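Local atomic coordinates of QdtA (Thermoanaerobacterium thermosaccharolyticum, PDB entry 4ZU5), a protein that belongs to the WxcM-like family of the cupin clan, pairs with a second copy of itself, and holds thymidine in its pocket in this crystal. Residues Ala6-Lys11 with Asp28-Ile33; Ile46-His51 with Phe100-Gly105; Arg70-Asp75 with Leu94-Met99. One frame throughout, in Å; residues are numbered along the deposited sequence.

Contact 1: residues Ala6-Lys11 with Asp28-Ile33; sequences ALIKFK and DIPFDI
Phe10 meets Asp28 and Ile29 with the outer rim of its ring, touching Ile29 CG2 and both CB and the carbonyl oxygen of Asp28. Its CG stands anti to the carbonyl carbon (chi1 -59°), which brings the ring over to the loop, where CE2 lies 3.8 Å from Ile29 CG2 and meets that methyl at the ring edge. Ile8 adds a looser touch: its CD1 is 4.4 Å from both Ile29 CG2 and Pro30 CD.

Polar atoms join in mainly through the backbone. The carbonyl oxygen of Asp28 sits in the plane of the Phe10 ring, 3.5 Å from CE2, facing the slightly positive C-H rim rather than the electron-rich face. The carboxylate is turned 81° from the ring. A water bridges further out, accepting from Lys11 N at 2.8 Å and giving a weak bond to Asp28 OD2 at 3.0 Å; OD1 is held by Glu24 N.

Strand 5-9 is the outermost of its sheet within this chain, bonded to strand 87-91, and the loop 28-33 leads into strand 35-40. Phe10 also packs on Thr21, on Ile23 and on Tyr38 of the second subunit. With one water bridge, weak in one leg, and no direct hydrogen bond between the segments, residues 28-30 pack on Ile8 and Phe10 chiefly through aromatic and aliphatic groups.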
loop_
_atom_site.group_PDB
_atom_site.type_symbol
_atom_site.label_atom_id
_atom_site.label_comp_id
_atom_site.label_asym_id
_atom_site.label_seq_id
_atom_site.Cartn_x
_atom_site.Cartn_y
_atom_site.Cartn_z
ATOM N N ALA A 6 13.906 11.399 -3.926
ATOM C CA ALA A 6 12.984 12.427 -4.394
ATOM C C ALA A 6 11.682 12.297 -3.648
ATOM O O ALA A 6 11.313 11.218 -3.206
ATOM C CB ALA A 6 12.673 12.338 -5.874
ATOM N N LEU A 7 10.997 13.421 -3.627
ATOM C CA LEU A 7 9.591 13.478 -3.280
ATOM C C LEU A 7 8.753 13.439 -4.519
ATOM O O LEU A 7 8.825 14.313 -5.408
ATOM C CB LEU A 7 9.312 14.724 -2.460
ATOM C CG LEU A 7 9.925 14.632 -1.077
ATOM C CD1 LEU A 7 9.877 16.039 -0.491
ATOM C CD2 LEU A 7 9.229 13.661 -0.149
ATOM N N ILE A 8 7.823 12.506 -4.521
ATOM C CA ILE A 8 6.939 12.315 -5.631
ATOM C C ILE A 8 5.506 12.632 -5.226
ATOM O O ILE A 8 5.063 12.235 -4.150
ATOM C CB ILE A 8 6.984 10.864 -6.078
ATOM C CG1 ILE A 8 8.294 10.551 -6.786
ATOM C CG2 ILE A 8 5.882 10.619 -7.101
ATOM C CD1 ILE A 8 8.301 9.043 -7.071
ATOM N N LYS A 9 4.805 13.365 -6.063
ATOM C CA LYS A 9 3.465 13.796 -5.720
ATOM C C LYS A 9 2.484 12.972 -6.506
ATOM O O LYS A 9 2.596 12.798 -7.704
ATOM C CB LYS A 9 3.277 15.311 -5.983
ATOM C CG LYS A 9 1.882 15.863 -5.679
ATOM C CD LYS A 9 1.778 16.084 -4.178
ATOM C CE LYS A 9 0.510 16.807 -3.786
ATOM N NZ LYS A 9 -0.623 15.913 -4.054
ATOM N N PHE A 10 1.511 12.425 -5.801
ATOM C CA PHE A 10 0.452 11.635 -6.387
ATOM C C PHE A 10 -0.842 12.455 -6.453
ATOM O O PHE A 10 -0.953 13.482 -5.798
ATOM C CB PHE A 10 0.262 10.366 -5.532
ATOM C CG PHE A 10 1.500 9.530 -5.426
ATOM C CD1 PHE A 10 2.009 9.166 -4.189
ATOM C CD2 PHE A 10 2.166 9.121 -6.550
ATOM C CE1 PHE A 10 3.154 8.385 -4.083
ATOM C CE2 PHE A 10 3.329 8.367 -6.470
ATOM C CZ PHE A 10 3.828 7.997 -5.239
ATOM N N LYS A 11 -1.784 11.973 -7.266
ATOM C CA LYS A 11 -3.131 12.477 -7.338
ATOM C C LYS A 11 -3.807 12.186 -6.000
ATOM O O LYS A 11 -3.674 11.092 -5.434
ATOM C CB LYS A 11 -3.851 11.743 -8.460
ATOM C CG LYS A 11 -5.108 12.443 -8.937
ATOM C CD LYS A 11 -5.607 11.900 -10.281
ATOM C CE LYS A 11 -6.791 12.746 -10.769
ATOM N NZ LYS A 11 -7.472 12.237 -12.000
ATOM N N ASP A 28 2.805 6.397 -12.192
ATOM C CA ASP A 28 2.942 7.350 -11.102
ATOM C C ASP A 28 4.300 7.246 -10.400
ATOM O O ASP A 28 4.715 8.153 -9.675
ATOM C CB ASP A 28 1.792 7.128 -10.124
ATOM C CG ASP A 28 0.447 7.390 -10.770
ATOM O OD1 ASP A 28 -0.260 6.404 -11.094
ATOM O OD2 ASP A 28 0.169 8.579 -11.068
ATOM N N ILE A 29 4.941 6.088 -10.563
ATOM C CA ILE A 29 6.278 5.806 -10.090
ATOM C C ILE A 29 7.008 5.147 -11.252
ATOM O O ILE A 29 6.394 4.569 -12.167
ATOM C CB ILE A 29 6.285 4.876 -8.884
ATOM C CG1 ILE A 29 5.518 3.571 -9.136
ATOM C CG2 ILE A 29 5.648 5.589 -7.681
ATOM C CD1 ILE A 29 5.670 2.519 -8.073
ATOM N N PRO A 30 8.329 5.286 -11.251
ATOM C CA PRO A 30 9.096 4.860 -12.387
ATOM C C PRO A 30 9.338 3.352 -12.542
ATOM O O PRO A 30 9.812 2.975 -13.611
ATOM C CB PRO A 30 10.409 5.657 -12.240
ATOM C CG PRO A 30 10.502 5.943 -10.765
ATOM C CD PRO A 30 9.089 6.185 -10.356
ATOM N N PHE A 31 8.853 2.485 -11.638
ATOM C CA PHE A 31 9.132 1.044 -11.720
ATOM C C PHE A 31 7.855 0.226 -11.576
ATOM O O PHE A 31 6.850 0.771 -11.174
ATOM C CB PHE A 31 10.181 0.641 -10.656
ATOM C CG PHE A 31 9.837 1.030 -9.239
ATOM C CD1 PHE A 31 9.050 0.229 -8.445
ATOM C CD2 PHE A 31 10.392 2.173 -8.657
ATOM C CE1 PHE A 31 8.787 0.567 -7.132
ATOM C CE2 PHE A 31 10.140 2.508 -7.363
ATOM C CZ PHE A 31 9.310 1.738 -6.598
ATOM N N ASP A 32 7.869 -1.055 -11.930
ATOM C CA ASP A 32 6.731 -1.938 -11.646
ATOM C C ASP A 32 6.821 -2.369 -10.209
ATOM O O ASP A 32 7.909 -2.660 -9.689
ATOM C CB ASP A 32 6.776 -3.238 -12.455
ATOM C CG ASP A 32 6.426 -3.034 -13.910
ATOM O OD1 ASP A 32 5.267 -2.650 -14.184
ATOM O OD2 ASP A 32 7.325 -3.283 -14.745
ATOM N N ILE A 33 5.664 -2.504 -9.589
ATOM C CA ILE A 33 5.569 -2.927 -8.202
ATOM C C ILE A 33 5.604 -4.469 -8.129
ATOM O O ILE A 33 4.626 -5.153 -8.497
ATOM C CB ILE A 33 4.259 -2.414 -7.584
ATOM C CG1 ILE A 33 4.079 -0.902 -7.810
ATOM C CG2 ILE A 33 4.183 -2.788 -6.118
ATOM C CD1 ILE A 33 2.679 -0.400 -7.548
HETATM O O HOH W 1 -1.276 9.491 -8.548
#

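Contact 2: residues Ile46-His51 with Phe100-Gly105; sequences ITRGYH and FDFTEG
The backbones come closest at Thr47 and Phe100, whose CA atoms are 4.5 Å apart, and Asp101 then takes left-handed helical backbone angles (phi 53°, psi 45°) that turn its chain aside. No direct hydrogen bond joins the segments; two waters bridge them instead. Both hydrogen-bond to Ile46 O; one also accepts from Phe102 N at 3.0 Å, the other from Asp101 N at 2.9 Å.

The side chains of Thr47 and Phe100 lie alongside and point the same way, with Thr47 OG1 3.6 Å from Phe100 CB. Phe100 continues onto Lys68 and Arg70 of the next strand. Arg48 and Phe102 instead cross at about a right angle: the aliphatic part of the arginine does the touching, CG at 3.9 Å from Phe102 CE1 and CD at 4.0 Å from CZ. A bend at chi3 (-57°) follows, and the guanidinium makes a weak hydrogen bond to Tyr17 O of the second subunit. Ile39 packs against both Arg48 and Phe102, while Asp101 turns its carboxylate to a salt bridge with Lys68.

Further along, strand 47-53 carries a G1 beta bulge, in which Tyr50 and His51 together stand opposite the single residue Arg97. The bulge joins two inner, adjacent strands, 47-53 and 96-100, of the five-stranded antiparallel sheet in a cupin-type beta fold.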
loop_
_atom_site.group_PDB
_atom_site.type_symbol
_atom_site.label_atom_id
_atom_site.label_comp_id
_atom_site.label_asym_id
_atom_site.label_seq_id
_atom_site.Cartn_x
_atom_site.Cartn_y
_atom_site.Cartn_z
ATOM N N ILE A 46 10.757 4.133 19.137
ATOM C CA ILE A 46 11.485 3.176 18.334
ATOM C C ILE A 46 12.055 3.864 17.093
ATOM O O ILE A 46 11.457 4.824 16.577
ATOM C CB ILE A 46 10.570 2.000 17.939
ATOM C CG1 ILE A 46 10.315 1.124 19.159
ATOM C CG2 ILE A 46 11.212 1.143 16.855
ATOM C CD1 ILE A 46 11.506 0.255 19.543
ATOM N N THR A 47 13.251 3.395 16.741
ATOM C CA THR A 47 13.905 3.629 15.469
ATOM C C THR A 47 14.087 2.307 14.784
ATOM O O THR A 47 14.600 1.367 15.371
ATOM C CB THR A 47 15.298 4.240 15.655
ATOM O OG1 THR A 47 15.119 5.462 16.362
ATOM C CG2 THR A 47 15.948 4.529 14.291
ATOM N N ARG A 48 13.639 2.202 13.540
ATOM C CA ARG A 48 13.886 0.962 12.800
ATOM C C ARG A 48 14.528 1.270 11.473
ATOM O O ARG A 48 14.865 2.430 11.209
ATOM C CB ARG A 48 12.607 0.141 12.601
ATOM C CG ARG A 48 11.423 0.920 12.087
ATOM C CD ARG A 48 10.180 0.034 12.016
ATOM N NE ARG A 48 10.445 -1.126 11.167
ATOM C CZ ARG A 48 9.958 -2.344 11.360
ATOM N NH1 ARG A 48 10.327 -3.302 10.548
ATOM N NH2 ARG A 48 9.100 -2.618 12.336
ATOM N N GLY A 49 14.672 0.254 10.636
ATOM C CA GLY A 49 15.388 0.410 9.362
ATOM C C GLY A 49 16.842 -0.026 9.500
ATOM O O GLY A 49 17.121 -1.192 9.667
ATOM N N TYR A 50 17.772 0.920 9.422
ATOM C CA TYR A 50 19.203 0.654 9.502
ATOM C C TYR A 50 19.606 -0.270 8.366
ATOM O O TYR A 50 20.175 -1.341 8.606
ATOM C CB TYR A 50 19.603 0.014 10.849
ATOM C CG TYR A 50 19.314 0.872 12.073
ATOM C CD1 TYR A 50 20.157 1.914 12.461
ATOM C CD2 TYR A 50 18.189 0.627 12.848
ATOM C CE1 TYR A 50 19.899 2.668 13.602
ATOM C CE2 TYR A 50 17.933 1.355 13.987
ATOM C CZ TYR A 50 18.785 2.374 14.345
ATOM O OH TYR A 50 18.425 3.130 15.411
ATOM N N HIS A 51 19.397 0.170 7.124
ATOM C CA HIS A 51 19.822 -0.628 5.980
ATOM C C HIS A 51 19.847 0.187 4.710
ATOM O O HIS A 51 19.432 1.351 4.686
ATOM C CB HIS A 51 18.934 -1.886 5.841
ATOM C CG HIS A 51 17.548 -1.599 5.352
ATOM N ND1 HIS A 51 16.498 -1.337 6.203
ATOM C CD2 HIS A 51 17.055 -1.475 4.097
ATOM C CE1 HIS A 51 15.415 -1.060 5.497
ATOM N NE2 HIS A 51 15.731 -1.127 4.218
ATOM N N PHE A 100 11.807 6.804 12.323
ATOM C CA PHE A 100 11.597 7.094 13.752
ATOM C C PHE A 100 10.488 8.104 13.986
ATOM O O PHE A 100 9.940 8.681 13.036
ATOM C CB PHE A 100 12.947 7.500 14.378
ATOM C CG PHE A 100 13.423 8.859 13.949
ATOM C CD1 PHE A 100 13.135 9.985 14.710
ATOM C CD2 PHE A 100 14.125 9.017 12.774
ATOM C CE1 PHE A 100 13.563 11.250 14.333
ATOM C CE2 PHE A 100 14.553 10.276 12.383
ATOM C CZ PHE A 100 14.239 11.394 13.138
ATOM N N ASP A 101 10.112 8.321 15.252
ATOM C CA ASP A 101 8.976 9.160 15.562
ATOM C C ASP A 101 7.708 8.752 14.828
ATOM O O ASP A 101 6.998 9.593 14.271
ATOM C CB ASP A 101 9.244 10.628 15.241
ATOM C CG ASP A 101 10.154 11.330 16.301
ATOM O OD1 ASP A 101 10.689 10.693 17.223
ATOM O OD2 ASP A 101 10.418 12.517 16.085
ATOM N N PHE A 102 7.442 7.452 14.805
ATOM C CA PHE A 102 6.156 7.000 14.333
ATOM C C PHE A 102 5.089 7.487 15.314
ATOM O O PHE A 102 5.181 7.179 16.495
ATOM C CB PHE A 102 6.159 5.475 14.324
ATOM C CG PHE A 102 6.959 4.849 13.237
ATOM C CD1 PHE A 102 8.319 4.655 13.362
ATOM C CD2 PHE A 102 6.316 4.336 12.097
ATOM C CE1 PHE A 102 9.046 3.988 12.374
ATOM C CE2 PHE A 102 7.032 3.699 11.096
ATOM C CZ PHE A 102 8.404 3.508 11.237
ATOM N N THR A 103 4.111 8.251 14.849
ATOM C CA THR A 103 2.978 8.607 15.682
ATOM C C THR A 103 2.010 7.451 15.931
ATOM O O THR A 103 2.110 6.370 15.324
ATOM C CB THR A 103 2.215 9.803 15.119
ATOM O OG1 THR A 103 1.542 9.454 13.904
ATOM C CG2 THR A 103 3.144 10.964 14.879
ATOM N N GLU A 104 1.106 7.658 16.886
ATOM C CA GLU A 104 0.119 6.642 17.257
ATOM C C GLU A 104 -0.809 6.524 16.065
ATOM O O GLU A 104 -1.248 7.537 15.538
ATOM C CB GLU A 104 -0.677 7.076 18.505
ATOM C CG GLU A 104 -1.910 6.241 18.860
ATOM C CD GLU A 104 -1.558 4.857 19.372
ATOM O OE1 GLU A 104 -0.408 4.570 19.745
ATOM O OE2 GLU A 104 -2.466 4.022 19.438
ATOM N N GLY A 105 -1.031 5.299 15.589
ATOM C CA GLY A 105 -1.871 5.068 14.403
ATOM C C GLY A 105 -1.091 5.155 13.083
ATOM O O GLY A 105 -1.663 4.970 12.023
HETATM O O HOH W 2 8.940 5.624 16.644
HETATM O O HOH W 3 11.261 7.439 17.729
#

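Contact 3: residues Arg70-Asp75 with Leu94-Met99; sequences RLKIPD and LVWREM. Unlike the reference sequence in segment 94-99: Leu94 (reference Phe), Val95 (reference Leu).
Arg70 and Glu98 are brought together by different first torsions: Arg70 CG lies anti to the backbone N (chi1 170°), whereas Glu98 CG lies anti to the carbonyl carbon (chi1 -59°) and its chain stays extended beyond. Arg70 then bends at chi3, and NH1 meets Glu98 OE1 at 2.9 Å in a salt bridge. The approach is nearly along the C-O axis of the carboxylate but somewhat out of the guanidinium plane. The other carboxylate oxygen, OE2, takes Trp96 NE1 at 2.9 Å on its anti side, with the oxygen almost exactly in the plane of the indole. Glu98 is thus gripped by Arg70 from the paired strand and by Trp96 from its own, which fixes the rotation of both carboxylate and indole and probably favours the charged form of Glu98. Lys72 shares this face, running beside Trp96 with CD 3.9 Å from CD1.

Beneath them the strands pair as an antiparallel sheet, 163° between their directions, in the beta-sandwich of a cupin. Arg70 with Glu98 is a hydrogen-bonded pair, Arg70 N lying 2.7 Å from Glu98 O. Lys72 with Trp96 is another, its two bonds alike; Leu71 and Arg97 form the non-hydrogen-bonded pair between them. Strands 76-82 and 47-53 continue the sheet on its two sides.

Leu71 and Arg97 turn to the other face. Leu71 CD2 rests 4.0 Å from Arg97 CB and packs with Val95 CG1, and Ile91 of strand 87-91 touches both Leu71 and Arg97. Bent at chi2 and chi3, Arg97 folds back on its own segment: NH2 gives a hydrogen bond to Val95 O, just before the strand, at 2.9 Å and in the guanidinium plane, and NH1 is taken by Gln58 OE1. At the far end Ile73 CG2 lies 4.1 Å from Val95 CG2, with Tyr128 of helix 125-136 against Ile73.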
loop_
_atom_site.group_PDB
_atom_site.type_symbol
_atom_site.label_atom_id
_atom_site.label_comp_id
_atom_site.label_asym_id
_atom_site.label_seq_id
_atom_site.Cartn_x
_atom_site.Cartn_y
_atom_site.Cartn_z
ATOM N N ARG A 70 15.208 9.200 8.294
ATOM C CA ARG A 70 16.589 9.703 8.265
ATOM C C ARG A 70 17.285 9.039 7.093
ATOM O O ARG A 70 17.435 7.831 7.064
ATOM C CB ARG A 70 17.309 9.389 9.586
ATOM C CG ARG A 70 18.817 9.631 9.609
ATOM C CD ARG A 70 19.471 9.305 10.978
ATOM N NE ARG A 70 18.865 10.043 12.087
ATOM C CZ ARG A 70 18.078 9.520 13.023
ATOM N NH1 ARG A 70 17.767 8.235 13.044
ATOM N NH2 ARG A 70 17.541 10.307 13.921
ATOM N N LEU A 71 17.695 9.850 6.119
ATOM C CA LEU A 71 18.383 9.402 4.945
ATOM C C LEU A 71 19.834 9.829 5.056
ATOM O O LEU A 71 20.136 10.977 5.394
ATOM C CB LEU A 71 17.808 10.049 3.681
ATOM C CG LEU A 71 16.293 9.898 3.577
ATOM C CD1 LEU A 71 15.704 10.927 2.619
ATOM C CD2 LEU A 71 16.013 8.495 3.123
ATOM N N LYS A 72 20.725 8.924 4.691
ATOM C CA LYS A 72 22.108 9.323 4.639
ATOM C C LYS A 72 22.960 8.616 3.614
ATOM O O LYS A 72 22.763 7.456 3.266
ATOM C CB LYS A 72 22.686 9.247 6.052
ATOM C CG LYS A 72 23.738 8.209 6.324
ATOM C CD LYS A 72 23.666 7.899 7.810
ATOM C CE LYS A 72 24.809 8.536 8.588
ATOM N NZ LYS A 72 24.661 8.039 9.983
ATOM N N ILE A 73 23.918 9.373 3.097
ATOM C CA ILE A 73 24.958 8.854 2.274
ATOM C C ILE A 73 26.216 9.477 2.891
ATOM O O ILE A 73 26.125 10.348 3.761
ATOM C CB ILE A 73 24.788 9.306 0.800
ATOM C CG1 ILE A 73 24.827 10.837 0.640
ATOM C CG2 ILE A 73 23.436 8.847 0.289
ATOM C CD1 ILE A 73 24.703 11.331 -0.799
ATOM N N PRO A 74 27.372 9.120 2.361
ATOM C CA PRO A 74 28.570 9.658 2.993
ATOM C C PRO A 74 28.561 11.185 2.999
ATOM O O PRO A 74 28.228 11.828 1.995
ATOM C CB PRO A 74 29.691 9.073 2.137
ATOM C CG PRO A 74 29.118 7.774 1.676
ATOM C CD PRO A 74 27.699 8.129 1.329
ATOM N N ASP A 75 28.811 11.738 4.183
ATOM C CA ASP A 75 28.975 13.169 4.366
ATOM C C ASP A 75 27.648 13.894 4.302
ATOM O O ASP A 75 27.620 15.095 4.469
ATOM C CB ASP A 75 29.924 13.753 3.306
ATOM C CG ASP A 75 31.369 13.235 3.439
ATOM O OD1 ASP A 75 31.784 12.910 4.573
ATOM O OD2 ASP A 75 32.092 13.167 2.413
ATOM N N LEU A 94 21.797 2.631 -2.626
ATOM C CA LEU A 94 22.914 3.053 -1.814
ATOM C C LEU A 94 22.636 4.284 -1.013
ATOM O O LEU A 94 23.536 5.080 -0.707
ATOM C CB LEU A 94 24.130 3.288 -2.684
ATOM C CG LEU A 94 24.724 1.975 -3.198
ATOM C CD1 LEU A 94 25.910 2.327 -4.060
ATOM C CD2 LEU A 94 25.113 0.960 -2.137
ATOM N N VAL A 95 21.401 4.380 -0.562
ATOM C CA VAL A 95 21.062 5.362 0.416
ATOM C C VAL A 95 20.736 4.599 1.692
ATOM O O VAL A 95 19.990 3.643 1.648
ATOM C CB VAL A 95 19.825 6.130 -0.029
ATOM C CG1 VAL A 95 19.340 7.056 1.077
ATOM C CG2 VAL A 95 20.128 6.956 -1.291
ATOM N N TRP A 96 21.321 5.002 2.823
ATOM C CA TRP A 96 21.063 4.347 4.106
ATOM C C TRP A 96 19.864 5.008 4.717
ATOM O O TRP A 96 19.742 6.248 4.748
ATOM C CB TRP A 96 22.304 4.502 5.042
ATOM C CG TRP A 96 22.213 3.877 6.420
ATOM C CD1 TRP A 96 21.776 4.482 7.546
ATOM C CD2 TRP A 96 22.617 2.570 6.814
ATOM N NE1 TRP A 96 21.845 3.622 8.625
ATOM C CE2 TRP A 96 22.374 2.447 8.204
ATOM C CE3 TRP A 96 23.093 1.467 6.138
ATOM C CZ2 TRP A 96 22.608 1.274 8.913
ATOM C CZ3 TRP A 96 23.387 0.324 6.853
ATOM C CH2 TRP A 96 23.102 0.228 8.232
ATOM N N ARG A 97 18.985 4.214 5.305
ATOM C CA ARG A 97 17.883 4.852 5.993
ATOM C C ARG A 97 17.489 4.241 7.315
ATOM O O ARG A 97 17.706 3.056 7.563
ATOM C CB ARG A 97 16.671 5.019 5.085
ATOM C CG ARG A 97 15.719 3.856 5.062
ATOM C CD ARG A 97 16.455 2.613 4.626
ATOM N NE ARG A 97 17.161 2.734 3.346
ATOM C CZ ARG A 97 16.620 2.436 2.168
ATOM N NH1 ARG A 97 15.350 2.053 2.114
ATOM N NH2 ARG A 97 17.357 2.494 1.063
ATOM N N GLU A 98 16.940 5.118 8.142
ATOM C CA GLU A 98 16.320 4.795 9.441
ATOM C C GLU A 98 15.003 5.549 9.560
ATOM O O GLU A 98 14.800 6.616 8.972
ATOM C CB GLU A 98 17.293 5.213 10.555
ATOM C CG GLU A 98 18.636 4.513 10.468
ATOM C CD GLU A 98 19.736 5.185 11.259
ATOM O OE1 GLU A 98 19.394 6.097 12.024
ATOM O OE2 GLU A 98 20.897 4.778 11.089
ATOM N N MET A 99 14.066 4.990 10.310
ATOM C CA MET A 99 12.777 5.594 10.458
ATOM C C MET A 99 12.423 5.706 11.941
ATOM O O MET A 99 12.696 4.788 12.703
ATOM C CB MET A 99 11.726 4.718 9.774
ATOM C CG MET A 99 11.910 4.516 8.273
ATOM S SD MET A 99 12.851 3.064 7.879
ATOM C CE MET A 99 11.497 1.895 7.828
#

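Overall arrangement
Contacts 2 and 3 belong to one sheet and touch: strand 96-100 is neighbour to strand 47-53, with probable hydrogen bonds from Met99 N to Arg48 O at 2.8 Å and from Arg97 N to His51 O at 3.0 Å. Their centres are 14 Å apart. Contact 1, where strand 5-9 of the other sheet meets the loop 28-33, lies across the chain's centre from both, its centre about 22 Å from that of contact 2 and 20 Å from that of contact 3. Contacts 1 and 2 both reach the second subunit. Asp28 and Arg48 each have a bound thymidine, not necessarily the same one, about 7 Å from the side chain. Arg35, Tyr116 and Tyr121 form the thymidine pocket.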